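Local atomic coordinates of pesticidial crystal protein CRY2AA (Bacillus thuringiensis serovar kurstaki, PDB entry 1I5P), a protein that kills dipteran and lepidopteran larvae by binding to their midgut epithelial cells and promoting colloid-osmotic lysis. Residues F60-V65 with V256-L261; R72-L77 with L185-D190; N303-L308 with N480-H485; G325-T330 with E385-S390; T331-N336 with G407-R412. All blocks are in the same frame, centred on the assembly; numbering follows the deposited sequence.

Contact 1: F60-V65 with V256-L261; sequences FLLKKV and VSIWSL
Ile258 reaches across from helix 238-259 and ends among three side chains of helix 53-65, Leu61, Leu62 and Val65. Its two branches divide the work. The longer one, with CG1 anti to the backbone N (chi1 -161°), carries the methyl CD1 forward to Val65 CG2 at 3.9 Å, and these two side chains point at each other tip to tip. The same Ile258 CD1 also lies 4.0 Å from Leu62 CD2, where the two side chains run aslant to one another. The shorter branch serves the third partner: Ile258 CG2 meets Leu61 CD1 at 4.1 Å. Leu62 leaves its backbone alongside the gap, and its end comes nearer to make the touch. Both helices belong to the helical bundle of the N-terminal delta-endotoxin domain, and their facing sides are apolar and buried here. No hydrogen bond crosses between the two segments. Val65 also extends its other methyl, CG1, to 3.9 Å from the carbonyl oxygen of Leu261, whose own backbone N is bonded back to Ile258 O. Beyond the pair, Leu61 packs on Asn182 of helix 170-193, while Leu62 and Leu261 both rest on Val269. Next along the chain from Ile258, Trp259 packs on helices 170-193 and 202-232.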
# COMPACT_ATOMS: atom_id res chain seq x y z
N PHE A 60 10.71 3.12 8.61
CA PHE A 60 11.95 3.87 8.76
C PHE A 60 12.27 4.68 7.49
O PHE A 60 12.57 5.87 7.56
CB PHE A 60 13.09 2.90 9.06
CG PHE A 60 14.47 3.49 8.89
CD1 PHE A 60 15.00 4.33 9.87
CD2 PHE A 60 15.23 3.18 7.77
CE1 PHE A 60 16.28 4.85 9.73
CE2 PHE A 60 16.52 3.70 7.62
CZ PHE A 60 17.05 4.54 8.61
N LEU A 61 12.20 4.03 6.33
CA LEU A 61 12.50 4.72 5.08
C LEU A 61 11.48 5.82 4.82
O LEU A 61 11.84 6.92 4.39
CB LEU A 61 12.54 3.72 3.92
CG LEU A 61 13.68 2.70 4.04
CD1 LEU A 61 13.66 1.73 2.85
CD2 LEU A 61 15.02 3.43 4.11
N LEU A 62 10.21 5.54 5.09
CA LEU A 62 9.15 6.53 4.91
C LEU A 62 9.47 7.79 5.73
O LEU A 62 9.32 8.90 5.25
CB LEU A 62 7.80 5.96 5.35
CG LEU A 62 7.08 5.01 4.37
CD1 LEU A 62 5.95 4.28 5.07
CD2 LEU A 62 6.56 5.81 3.18
N LYS A 63 9.94 7.59 6.96
CA LYS A 63 10.28 8.71 7.83
C LYS A 63 11.54 9.47 7.40
O LYS A 63 11.65 10.67 7.65
CB LYS A 63 10.45 8.21 9.27
CG LYS A 63 9.13 7.88 9.95
CD LYS A 63 9.34 7.41 11.38
CE LYS A 63 8.02 7.33 12.13
NZ LYS A 63 7.44 8.67 12.44
N LYS A 64 12.49 8.78 6.78
CA LYS A 64 13.71 9.43 6.30
C LYS A 64 13.37 10.37 5.16
O LYS A 64 13.84 11.51 5.11
CB LYS A 64 14.72 8.38 5.82
CG LYS A 64 15.52 7.73 6.93
CD LYS A 64 16.42 8.75 7.63
CE LYS A 64 17.31 8.08 8.67
NZ LYS A 64 18.13 9.07 9.42
N VAL A 65 12.54 9.89 4.24
CA VAL A 65 12.11 10.66 3.08
C VAL A 65 11.13 11.75 3.51
O VAL A 65 11.07 12.83 2.92
CB VAL A 65 11.42 9.75 2.04
CG1 VAL A 65 10.80 10.59 0.92
CG2 VAL A 65 12.42 8.76 1.47
N VAL A 256 10.09 -0.74 -3.35
CA VAL A 256 10.14 -0.28 -4.73
C VAL A 256 9.47 1.09 -4.83
O VAL A 256 9.95 1.97 -5.54
CB VAL A 256 9.44 -1.26 -5.68
CG1 VAL A 256 9.50 -0.72 -7.10
CG2 VAL A 256 10.12 -2.63 -5.61
N SER A 257 8.36 1.25 -4.10
CA SER A 257 7.61 2.51 -4.10
C SER A 257 8.34 3.67 -3.42
O SER A 257 8.08 4.84 -3.73
CB SER A 257 6.27 2.32 -3.40
OG SER A 257 5.40 1.52 -4.20
N ILE A 258 9.26 3.36 -2.50
CA ILE A 258 9.98 4.44 -1.85
C ILE A 258 11.26 4.80 -2.60
O ILE A 258 11.71 5.95 -2.54
CB ILE A 258 10.31 4.11 -0.37
CG1 ILE A 258 10.64 5.39 0.38
CG2 ILE A 258 11.49 3.14 -0.30
CD1 ILE A 258 9.46 6.35 0.52
N TRP A 259 11.84 3.85 -3.33
CA TRP A 259 13.08 4.11 -4.06
C TRP A 259 12.97 5.27 -5.05
O TRP A 259 13.85 6.13 -5.10
CB TRP A 259 13.53 2.86 -4.83
CG TRP A 259 13.84 1.68 -3.96
CD1 TRP A 259 14.14 1.69 -2.63
CD2 TRP A 259 13.90 0.32 -4.38
NE1 TRP A 259 14.37 0.41 -2.19
CE2 TRP A 259 14.23 -0.46 -3.24
CE3 TRP A 259 13.69 -0.33 -5.60
CZ2 TRP A 259 14.36 -1.84 -3.30
CZ3 TRP A 259 13.83 -1.72 -5.66
CH2 TRP A 259 14.16 -2.45 -4.51
N SER A 260 11.90 5.28 -5.84
CA SER A 260 11.71 6.34 -6.82
C SER A 260 11.33 7.66 -6.16
O SER A 260 11.06 8.64 -6.85
CB SER A 260 10.65 5.92 -7.85
OG SER A 260 9.40 5.65 -7.24
N LEU A 261 11.30 7.67 -4.83
CA LEU A 261 11.00 8.90 -4.09
C LEU A 261 12.23 9.34 -3.30
O LEU A 261 12.22 10.40 -2.67
CB LEU A 261 9.81 8.69 -3.13
CG LEU A 261 8.46 8.48 -3.82
CD1 LEU A 261 7.38 8.27 -2.78
CD2 LEU A 261 8.13 9.69 -4.70

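Contact 2: R72-L77 with L185-D190; sequences RILSEL and LSFIRD
The chain enters helix 74-81 right beside helix 170-193, bringing the CA atoms of Arg72 and Asp190 to 5.2 Å and those of Leu74 and Phe187 to 5.6 Å. Asp190 receives this start with both carboxylate oxygens. Its OD1 takes the backbone N-H of Ile73 at 2.7 Å, nearly straight at 170° and on the syn side, a little out of the carboxylate plane. Its OD2 accepts from Leu74 N at 2.8 Å through the syn lone pair, a more bent bond of 146°. A water bridges the same OD2 to Arg72 NE, donating to the carboxylate and accepting from the arginine. The Arg72 side chain, extended from CG to NE, crosses Asp190 at about a right angle, its guanidinium plane turned 82° from the carboxylate; its far end forms a salt bridge with Asp132. Around this polar centre the aliphatic side chains of Ile73 and Leu74 do the packing. Ile73 lays CG2 3.5 Å from Ser186 OG, a hydroxyl bonded to Asn182 O in its own helix, and sends CD1 to 3.6 Å from Arg189 NH1. That guanidinium is held by the carbonyl oxygens of Gly70, Phe262 and Tyr264. Leu74 and Phe187 lie side by side, pointing the same way, with Leu74 CD2 4.0 Å from Phe187 CB; the Phe187 ring goes on to meet Phe127 edge-to-face. A buried carboxylate thus satisfies two backbone N-H groups at a helix start, and those donors, with the water and nearby Arg72, probably favour its charged form.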
# COMPACT_ATOMS: atom_id res chain seq x y z
N ARG A 72 21.03 11.11 6.18
CA ARG A 72 21.82 9.89 6.17
C ARG A 72 20.97 8.69 6.59
O ARG A 72 20.43 8.65 7.70
CB ARG A 72 23.03 10.03 7.10
CG ARG A 72 24.07 8.96 6.94
CD ARG A 72 25.22 9.16 7.92
NE ARG A 72 26.20 8.07 7.84
CZ ARG A 72 27.23 7.94 8.67
NH1 ARG A 72 27.44 8.82 9.64
NH2 ARG A 72 28.07 6.93 8.51
N ILE A 73 20.88 7.71 5.70
CA ILE A 73 20.08 6.52 5.95
C ILE A 73 20.86 5.26 6.30
O ILE A 73 20.53 4.57 7.26
CB ILE A 73 19.21 6.19 4.70
CG1 ILE A 73 18.23 7.32 4.41
CG2 ILE A 73 18.46 4.88 4.93
CD1 ILE A 73 17.49 7.15 3.08
N LEU A 74 21.89 4.97 5.51
CA LEU A 74 22.67 3.74 5.68
C LEU A 74 23.10 3.31 7.08
O LEU A 74 22.97 2.13 7.42
CB LEU A 74 23.90 3.76 4.76
CG LEU A 74 24.46 2.35 4.48
CD1 LEU A 74 23.42 1.55 3.70
CD2 LEU A 74 25.76 2.44 3.71
N SER A 75 23.60 4.23 7.89
CA SER A 75 24.04 3.85 9.23
C SER A 75 22.91 3.32 10.11
O SER A 75 23.06 2.27 10.74
CB SER A 75 24.72 5.03 9.93
OG SER A 75 25.23 4.61 11.18
N GLU A 76 21.79 4.03 10.17
CA GLU A 76 20.68 3.58 10.99
C GLU A 76 20.00 2.38 10.35
O GLU A 76 19.55 1.47 11.05
CB GLU A 76 19.69 4.72 11.21
CG GLU A 76 20.23 5.80 12.15
CD GLU A 76 19.38 7.06 12.19
OE1 GLU A 76 19.81 8.04 12.83
OE2 GLU A 76 18.30 7.07 11.58
N LEU A 77 19.94 2.35 9.03
CA LEU A 77 19.32 1.22 8.34
C LEU A 77 20.03 -0.06 8.73
O LEU A 77 19.40 -1.06 9.07
CB LEU A 77 19.39 1.40 6.83
CG LEU A 77 18.97 0.16 6.03
CD1 LEU A 77 17.53 -0.22 6.38
CD2 LEU A 77 19.10 0.46 4.55
N LEU A 185 20.81 1.58 -2.60
CA LEU A 185 20.18 2.84 -2.99
C LEU A 185 20.26 3.88 -1.87
O LEU A 185 20.42 5.07 -2.14
CB LEU A 185 18.72 2.60 -3.39
CG LEU A 185 18.53 1.85 -4.72
CD1 LEU A 185 17.05 1.63 -4.99
CD2 LEU A 185 19.16 2.65 -5.85
N SER A 186 20.17 3.41 -0.63
CA SER A 186 20.26 4.30 0.53
C SER A 186 21.67 4.87 0.58
O SER A 186 21.87 6.05 0.89
CB SER A 186 19.97 3.53 1.82
OG SER A 186 18.62 3.09 1.87
N PHE A 187 22.64 4.01 0.27
CA PHE A 187 24.06 4.35 0.24
C PHE A 187 24.29 5.46 -0.79
O PHE A 187 24.92 6.47 -0.50
CB PHE A 187 24.88 3.11 -0.14
CG PHE A 187 26.24 3.41 -0.69
CD1 PHE A 187 27.27 3.85 0.15
CD2 PHE A 187 26.50 3.27 -2.05
CE1 PHE A 187 28.54 4.14 -0.36
CE2 PHE A 187 27.77 3.56 -2.57
CZ PHE A 187 28.79 4.00 -1.72
N ILE A 188 23.77 5.25 -1.99
CA ILE A 188 23.90 6.23 -3.06
C ILE A 188 23.29 7.57 -2.66
O ILE A 188 23.90 8.62 -2.86
CB ILE A 188 23.24 5.70 -4.35
CG1 ILE A 188 24.02 4.48 -4.86
CG2 ILE A 188 23.17 6.81 -5.41
CD1 ILE A 188 23.32 3.69 -5.96
N ARG A 189 22.09 7.53 -2.09
CA ARG A 189 21.42 8.75 -1.65
C ARG A 189 22.26 9.45 -0.58
O ARG A 189 22.33 10.67 -0.55
CB ARG A 189 20.03 8.42 -1.09
CG ARG A 189 19.16 9.64 -0.81
CD ARG A 189 17.86 9.23 -0.14
NE ARG A 189 16.88 10.31 -0.05
CZ ARG A 189 16.55 10.94 1.07
NH1 ARG A 189 17.14 10.61 2.22
NH2 ARG A 189 15.62 11.88 1.06
N ASP A 190 22.88 8.67 0.30
CA ASP A 190 23.71 9.24 1.36
C ASP A 190 24.87 10.03 0.77
O ASP A 190 25.16 11.15 1.22
CB ASP A 190 24.26 8.14 2.27
CG ASP A 190 23.23 7.65 3.29
OD1 ASP A 190 22.13 8.23 3.36
OD2 ASP A 190 23.53 6.68 4.02
O HOH W 1 25.86 6.43 5.31

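Contact 3: N303-L308 with N480-H485; sequences NSNYIL and NGTMIH
A single beta bridge between Tyr306 and Thr482 joins the turn ahead of strand 308-321 in the middle domain to the loop that leads into strand 483-486. Asn305 O, near the end of a type I turn, accepts Met483 N at 3.1 Å, the donor standing nearly along the C=O axis; Ile307 N makes a weak return bond to Gly481 O. Thr482 puts its methyl CG2 squarely over the Tyr306 ring, a CH-pi contact 3.7 Å from the centroid. Anti to the carbonyl carbon of its own residue, this methyl also reaches Asn305 ND2 at 3.4 Å. Asn480 holds Thr482 within its own segment: its OD1 accepts both Thr482 N, in an Asx turn, and Thr482 OG1 at 2.7 Å. At the ring's edge lies Asn480 O, 3.2 Å from Tyr306 CE2, and a water joins Tyr306 OH to that carbonyl oxygen. Met483, extended beyond CG, carries its CE to 3.6 Å from Ser304 O, while its CG meets Ile307 CG1. Further out, Ile307 and Met483 share Ile474 of strand 474-477, Asn305 ND2 bonds to Ala501 O, and Tyr306 leans on Tyr342 of strand 329-342.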
# COMPACT_ATOMS: atom_id res chain seq x y z
N ASN A 303 -15.35 3.20 -4.64
CA ASN A 303 -15.61 4.23 -3.63
C ASN A 303 -14.44 4.40 -2.67
O ASN A 303 -14.64 4.73 -1.51
CB ASN A 303 -16.88 3.89 -2.83
CG ASN A 303 -18.16 4.04 -3.65
OD1 ASN A 303 -18.17 4.71 -4.68
ND2 ASN A 303 -19.25 3.44 -3.17
N SER A 304 -13.22 4.16 -3.15
CA SER A 304 -12.04 4.31 -2.30
C SER A 304 -11.80 5.75 -1.88
O SER A 304 -11.10 6.00 -0.91
CB SER A 304 -10.79 3.80 -3.03
OG SER A 304 -10.59 2.41 -2.83
N ASN A 305 -12.38 6.69 -2.63
CA ASN A 305 -12.20 8.10 -2.32
C ASN A 305 -13.20 8.60 -1.28
O ASN A 305 -13.13 9.74 -0.83
CB ASN A 305 -12.30 8.93 -3.60
CG ASN A 305 -13.63 8.78 -4.30
OD1 ASN A 305 -14.16 7.68 -4.43
ND2 ASN A 305 -14.18 9.90 -4.78
N TYR A 306 -14.13 7.73 -0.89
CA TYR A 306 -15.12 8.09 0.12
C TYR A 306 -14.69 7.62 1.50
O TYR A 306 -13.74 6.84 1.63
CB TYR A 306 -16.48 7.48 -0.23
CG TYR A 306 -17.20 8.22 -1.33
CD1 TYR A 306 -16.93 7.93 -2.67
CD2 TYR A 306 -18.10 9.24 -1.04
CE1 TYR A 306 -17.53 8.66 -3.70
CE2 TYR A 306 -18.70 9.98 -2.06
CZ TYR A 306 -18.42 9.69 -3.38
OH TYR A 306 -19.01 10.44 -4.36
N ILE A 307 -15.38 8.10 2.53
CA ILE A 307 -15.06 7.73 3.90
C ILE A 307 -15.96 6.60 4.38
O ILE A 307 -17.17 6.77 4.56
CB ILE A 307 -15.17 8.94 4.84
CG1 ILE A 307 -14.13 9.99 4.42
CG2 ILE A 307 -14.98 8.52 6.29
CD1 ILE A 307 -14.16 11.26 5.24
N LEU A 308 -15.35 5.42 4.55
CA LEU A 308 -16.05 4.21 4.98
C LEU A 308 -16.81 4.40 6.28
O LEU A 308 -16.24 4.81 7.30
CB LEU A 308 -15.03 3.07 5.15
CG LEU A 308 -15.55 1.70 5.59
CD1 LEU A 308 -16.50 1.15 4.53
CD2 LEU A 308 -14.37 0.74 5.79
N ASN A 480 -19.61 16.22 -0.20
CA ASN A 480 -20.07 15.11 -1.03
C ASN A 480 -19.70 13.73 -0.47
O ASN A 480 -19.99 12.70 -1.07
CB ASN A 480 -19.56 15.27 -2.47
CG ASN A 480 -18.11 14.86 -2.64
OD1 ASN A 480 -17.33 14.85 -1.69
ND2 ASN A 480 -17.74 14.53 -3.88
N GLY A 481 -19.06 13.73 0.70
CA GLY A 481 -18.69 12.48 1.35
C GLY A 481 -17.25 12.02 1.15
O GLY A 481 -16.81 11.07 1.81
N THR A 482 -16.51 12.69 0.27
CA THR A 482 -15.13 12.28 0.01
C THR A 482 -14.11 12.89 0.96
O THR A 482 -14.41 13.80 1.74
CB THR A 482 -14.72 12.60 -1.43
OG1 THR A 482 -14.76 14.02 -1.63
CG2 THR A 482 -15.66 11.92 -2.42
N MET A 483 -12.89 12.38 0.85
CA MET A 483 -11.77 12.81 1.67
C MET A 483 -11.21 14.19 1.38
O MET A 483 -11.01 14.57 0.22
CB MET A 483 -10.60 11.85 1.53
CG MET A 483 -10.81 10.44 2.01
SD MET A 483 -9.38 9.44 1.56
CE MET A 483 -10.00 7.80 1.96
N ILE A 484 -10.95 14.94 2.44
CA ILE A 484 -10.30 16.23 2.31
C ILE A 484 -8.93 15.92 2.92
O ILE A 484 -8.83 15.50 4.08
CB ILE A 484 -11.00 17.34 3.12
CG1 ILE A 484 -12.36 17.68 2.47
CG2 ILE A 484 -10.10 18.58 3.19
CD1 ILE A 484 -13.14 18.80 3.17
N HIS A 485 -7.89 16.07 2.12
CA HIS A 485 -6.53 15.77 2.55
C HIS A 485 -5.94 16.83 3.46
O HIS A 485 -6.00 18.02 3.17
CB HIS A 485 -5.65 15.58 1.32
CG HIS A 485 -6.13 14.48 0.43
ND1 HIS A 485 -5.79 13.16 0.65
CD2 HIS A 485 -7.00 14.49 -0.60
CE1 HIS A 485 -6.44 12.40 -0.22
NE2 HIS A 485 -7.18 13.18 -0.99
O HOH W 2 -21.05 11.82 -3.55

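Contact 4: G325-T330 with E385-S390; sequences GLPGST and EGVATS
Two neighbouring strands of the middle domain, 329-342 and 389-393, lie side by side near their first residues, running parallel in a mixed sheet at the outer end of the beta prism. The touching parts are 21° apart in direction, and Thr330 bridges Ser390. Ser390 N donates to Ser329 O at 3.2 Å, in the carbonyl plane, and the same oxygen receives a CA-H...O contact from Thr389 CA at 3.1 Å. Ahead of the strand pairing a side chain takes over from the backbone: Thr389 OG1 accepts Ser329 N at 3.3 Å. Its first torsion (chi1 -64°) sets that hydroxyl anti to the carbonyl carbon, and it comes within 3.1 Å of Gly328 CA, a close approach at a residue with no side chain. Thr330 and Ser390 stand on the same face of the sheet, their hydroxyl oxygens OG1 and OG 3.7 Å apart; Thr330 OG1 bonds instead to Asn322 OD1. The loops before the strands meet through apolar groups. Pro327 crosses Val387 at about a right angle; the 3.3 Å between Pro327 CG and Val387 CG2 is shorter than usual and doubtful. Ala388 CB lies 4.1 Å from Leu326 CD1 and is also near Pro327 CD and the Pro327 carbonyl oxygen. Asn322 ties the two loops further, its ND2 bonding to Pro327 O and weakly to Ala388 O. With one backbone bond and one hydroxyl bond between the segments, and exposed apolar contacts beyond them, the pairing at this surface end rests on few polar links and passes from regular strand to irregular loop.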
# COMPACT_ATOMS: atom_id res chain seq x y z
N GLY A 325 -33.25 -40.43 10.77
CA GLY A 325 -32.87 -41.32 11.85
C GLY A 325 -31.69 -40.84 12.68
O GLY A 325 -31.47 -41.32 13.79
N LEU A 326 -30.92 -39.91 12.13
CA LEU A 326 -29.75 -39.38 12.83
C LEU A 326 -30.16 -38.47 13.97
O LEU A 326 -31.24 -37.88 13.97
CB LEU A 326 -28.85 -38.60 11.86
CG LEU A 326 -28.05 -39.39 10.83
CD1 LEU A 326 -27.39 -38.43 9.85
CD2 LEU A 326 -26.99 -40.26 11.53
N PRO A 327 -29.28 -38.35 14.98
CA PRO A 327 -29.56 -37.50 16.14
C PRO A 327 -29.04 -36.07 15.88
O PRO A 327 -28.71 -35.73 14.74
CB PRO A 327 -28.83 -38.22 17.26
CG PRO A 327 -27.59 -38.72 16.58
CD PRO A 327 -28.05 -39.14 15.18
N GLY A 328 -28.98 -35.24 16.92
CA GLY A 328 -28.49 -33.88 16.76
C GLY A 328 -29.18 -33.07 15.67
O GLY A 328 -30.32 -33.34 15.31
N SER A 329 -28.47 -32.07 15.13
CA SER A 329 -29.02 -31.22 14.09
C SER A 329 -27.94 -30.55 13.24
O SER A 329 -26.75 -30.85 13.39
CB SER A 329 -29.91 -30.14 14.73
OG SER A 329 -30.59 -29.39 13.74
N THR A 330 -28.36 -29.65 12.36
CA THR A 330 -27.44 -28.93 11.48
C THR A 330 -27.77 -27.45 11.41
O THR A 330 -28.88 -27.06 11.04
CB THR A 330 -27.47 -29.52 10.05
OG1 THR A 330 -26.87 -30.82 10.06
CG2 THR A 330 -26.71 -28.62 9.08
N GLU A 385 -19.86 -31.80 16.32
CA GLU A 385 -19.94 -32.34 17.67
C GLU A 385 -21.00 -33.44 17.80
O GLU A 385 -21.80 -33.67 16.89
CB GLU A 385 -20.24 -31.22 18.67
CG GLU A 385 -20.86 -29.97 18.05
CD GLU A 385 -19.85 -28.83 17.91
OE1 GLU A 385 -18.63 -29.09 18.01
OE2 GLU A 385 -20.28 -27.68 17.69
N GLY A 386 -21.00 -34.11 18.94
CA GLY A 386 -21.96 -35.18 19.18
C GLY A 386 -21.77 -36.35 18.23
O GLY A 386 -20.67 -36.91 18.14
N VAL A 387 -22.83 -36.71 17.52
CA VAL A 387 -22.77 -37.82 16.58
C VAL A 387 -22.94 -37.34 15.13
O VAL A 387 -22.24 -37.79 14.23
CB VAL A 387 -23.86 -38.87 16.88
CG1 VAL A 387 -23.23 -40.24 17.08
CG2 VAL A 387 -24.65 -38.48 18.12
N ALA A 388 -23.88 -36.42 14.92
CA ALA A 388 -24.13 -35.90 13.59
C ALA A 388 -24.48 -34.42 13.59
O ALA A 388 -25.07 -33.90 12.64
CB ALA A 388 -25.26 -36.69 12.93
N THR A 389 -24.11 -33.72 14.66
CA THR A 389 -24.38 -32.30 14.77
C THR A 389 -23.23 -31.51 14.16
O THR A 389 -22.07 -31.77 14.46
CB THR A 389 -24.56 -31.87 16.24
OG1 THR A 389 -25.71 -32.51 16.79
CG2 THR A 389 -24.72 -30.36 16.34
N SER A 390 -23.56 -30.55 13.30
CA SER A 390 -22.55 -29.70 12.67
C SER A 390 -23.03 -28.26 12.62
O SER A 390 -24.23 -27.98 12.74
CB SER A 390 -22.27 -30.18 11.24
OG SER A 390 -23.34 -29.85 10.38

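Contact 5: T331-N336 with G407-R412; sequences TTHSLN and GAFSAR
Strand segment 331-336 runs past the loop 407-412 without any backbone pairing, its CA atoms staying 6.6 Å from the loop at Leu335 and Ala408 and 7.6 Å at His333 and Phe409. Side chains fill the interval, chiefly that of Phe409. With CG set anti to its carbonyl carbon (chi1 -55°), the ring reaches out to the strand and presents one face to His333. The CB of His333 sits over that face, 3.6 Å from the ring centroid and 18° off its normal, a CH-pi contact displaced toward the rim; the closest approach is His333 CB to Phe409 CE2 at 3.4 Å. The imidazole itself turns away from the loop, its plane at 52° to the phenyl ring. At its edge the Phe409 ring meets the main chain of Ser334, with Phe409 CZ 3.4 Å from Ser334 O. One residue on, Leu335 CD1 touches Ala408 CB at 4.4 Å. Both of these side chains also pack on Phe360 of strand 360-363, while Phe409 rests on Arg315 and Ser317, and Arg315 NH1 donates to Ala408 O. No hydrogen bond joins the two segments, so this middle-domain loop meets the strand by apolar and CH-pi contact and by the edge of the phenyl ring against the main chain of Ser334. Polar groups beside it find partners elsewhere, His333 ND1 at Ser317 OG on strand 308-321 and Leu335 N at Gln394 OE1, in the loop after strand 389-393.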
# COMPACT_ATOMS: atom_id res chain seq x y z
N THR A 331 -26.81 -26.61 11.77
CA THR A 331 -27.00 -25.17 11.76
C THR A 331 -26.04 -24.49 10.79
O THR A 331 -24.91 -24.94 10.59
CB THR A 331 -26.77 -24.58 13.16
OG1 THR A 331 -27.63 -25.23 14.10
CG2 THR A 331 -27.07 -23.09 13.16
N THR A 332 -26.50 -23.39 10.20
CA THR A 332 -25.70 -22.64 9.25
C THR A 332 -25.89 -21.13 9.44
O THR A 332 -26.99 -20.61 9.23
CB THR A 332 -26.05 -23.02 7.79
OG1 THR A 332 -25.33 -22.18 6.89
CG2 THR A 332 -27.53 -22.87 7.54
N HIS A 333 -24.83 -20.46 9.87
CA HIS A 333 -24.84 -19.01 10.08
C HIS A 333 -24.20 -18.41 8.84
O HIS A 333 -23.00 -18.53 8.62
CB HIS A 333 -24.03 -18.64 11.31
CG HIS A 333 -24.51 -19.29 12.57
ND1 HIS A 333 -25.73 -18.99 13.14
CD2 HIS A 333 -23.95 -20.23 13.36
CE1 HIS A 333 -25.90 -19.72 14.23
NE2 HIS A 333 -24.83 -20.48 14.38
N SER A 334 -25.02 -17.75 8.01
CA SER A 334 -24.53 -17.18 6.78
C SER A 334 -24.85 -15.71 6.54
O SER A 334 -25.77 -15.15 7.14
CB SER A 334 -25.08 -17.99 5.61
OG SER A 334 -26.50 -17.94 5.61
N LEU A 335 -24.06 -15.10 5.65
CA LEU A 335 -24.25 -13.72 5.23
C LEU A 335 -24.59 -13.90 3.76
O LEU A 335 -23.73 -14.24 2.94
CB LEU A 335 -22.96 -12.90 5.37
CG LEU A 335 -23.05 -11.49 4.79
CD1 LEU A 335 -24.12 -10.69 5.52
CD2 LEU A 335 -21.70 -10.79 4.89
N ASN A 336 -25.86 -13.70 3.44
CA ASN A 336 -26.37 -13.89 2.10
C ASN A 336 -26.27 -12.70 1.17
O ASN A 336 -26.26 -12.85 -0.05
CB ASN A 336 -27.82 -14.36 2.18
CG ASN A 336 -27.96 -15.74 2.82
OD1 ASN A 336 -27.37 -16.02 3.87
ND2 ASN A 336 -28.75 -16.60 2.19
N GLY A 407 -20.65 -6.83 13.02
CA GLY A 407 -20.57 -7.66 11.83
C GLY A 407 -21.69 -8.68 11.81
O GLY A 407 -22.62 -8.60 12.60
N ALA A 408 -21.59 -9.65 10.92
CA ALA A 408 -22.62 -10.67 10.81
C ALA A 408 -22.62 -11.63 11.99
O ALA A 408 -23.66 -11.86 12.61
CB ALA A 408 -22.46 -11.44 9.50
N PHE A 409 -21.46 -12.18 12.32
CA PHE A 409 -21.37 -13.13 13.42
C PHE A 409 -20.13 -12.96 14.27
O PHE A 409 -19.19 -12.26 13.90
CB PHE A 409 -21.42 -14.56 12.88
CG PHE A 409 -22.62 -14.85 12.03
CD1 PHE A 409 -22.54 -14.77 10.64
CD2 PHE A 409 -23.84 -15.16 12.61
CE1 PHE A 409 -23.66 -15.01 9.85
CE2 PHE A 409 -24.97 -15.40 11.83
CZ PHE A 409 -24.88 -15.32 10.44
N SER A 410 -20.14 -13.63 15.42
CA SER A 410 -19.03 -13.58 16.36
C SER A 410 -17.68 -13.77 15.70
O SER A 410 -17.53 -14.53 14.75
CB SER A 410 -19.23 -14.65 17.43
OG SER A 410 -20.43 -14.44 18.14
N ALA A 411 -16.68 -13.06 16.23
CA ALA A 411 -15.32 -13.13 15.70
C ALA A 411 -14.61 -14.41 16.10
O ALA A 411 -14.77 -14.91 17.22
CB ALA A 411 -14.52 -11.93 16.18
N ARG A 412 -13.83 -14.94 15.17
CA ARG A 412 -13.05 -16.16 15.37
C ARG A 412 -12.21 -16.39 14.12
O ARG A 412 -12.47 -15.81 13.07
CB ARG A 412 -13.96 -17.36 15.65
CG ARG A 412 -15.04 -17.62 14.61
CD ARG A 412 -15.94 -18.79 15.03
NE ARG A 412 -15.21 -20.06 15.12
CZ ARG A 412 -15.79 -21.24 15.32
NH1 ARG A 412 -17.10 -21.33 15.47
NH2 ARG A 412 -15.05 -22.34 15.37

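How the contacts relate
Contacts 1 and 2 lie in the helical N-terminal domain, their centres 11 Å apart. Helices 53-65 and 74-81 follow each other in the chain, and the contacts meet through a Lys64-Glu76 salt bridge and Trp259 packing on Leu185. Both close before the other three open. Contacts 4 and 5, 20 Å apart, share strand 329-342 of the middle domain; their segments alternate along the chain, and Thr331 N approaches Ser390 O. Contact 3 brackets both in sequence and joins the turn before strand 308-321 to the approach of strand 483-486. With contacts 2 and 4 about 63 Å apart between centres, the set spans a toxin built from separate helical and beta modules.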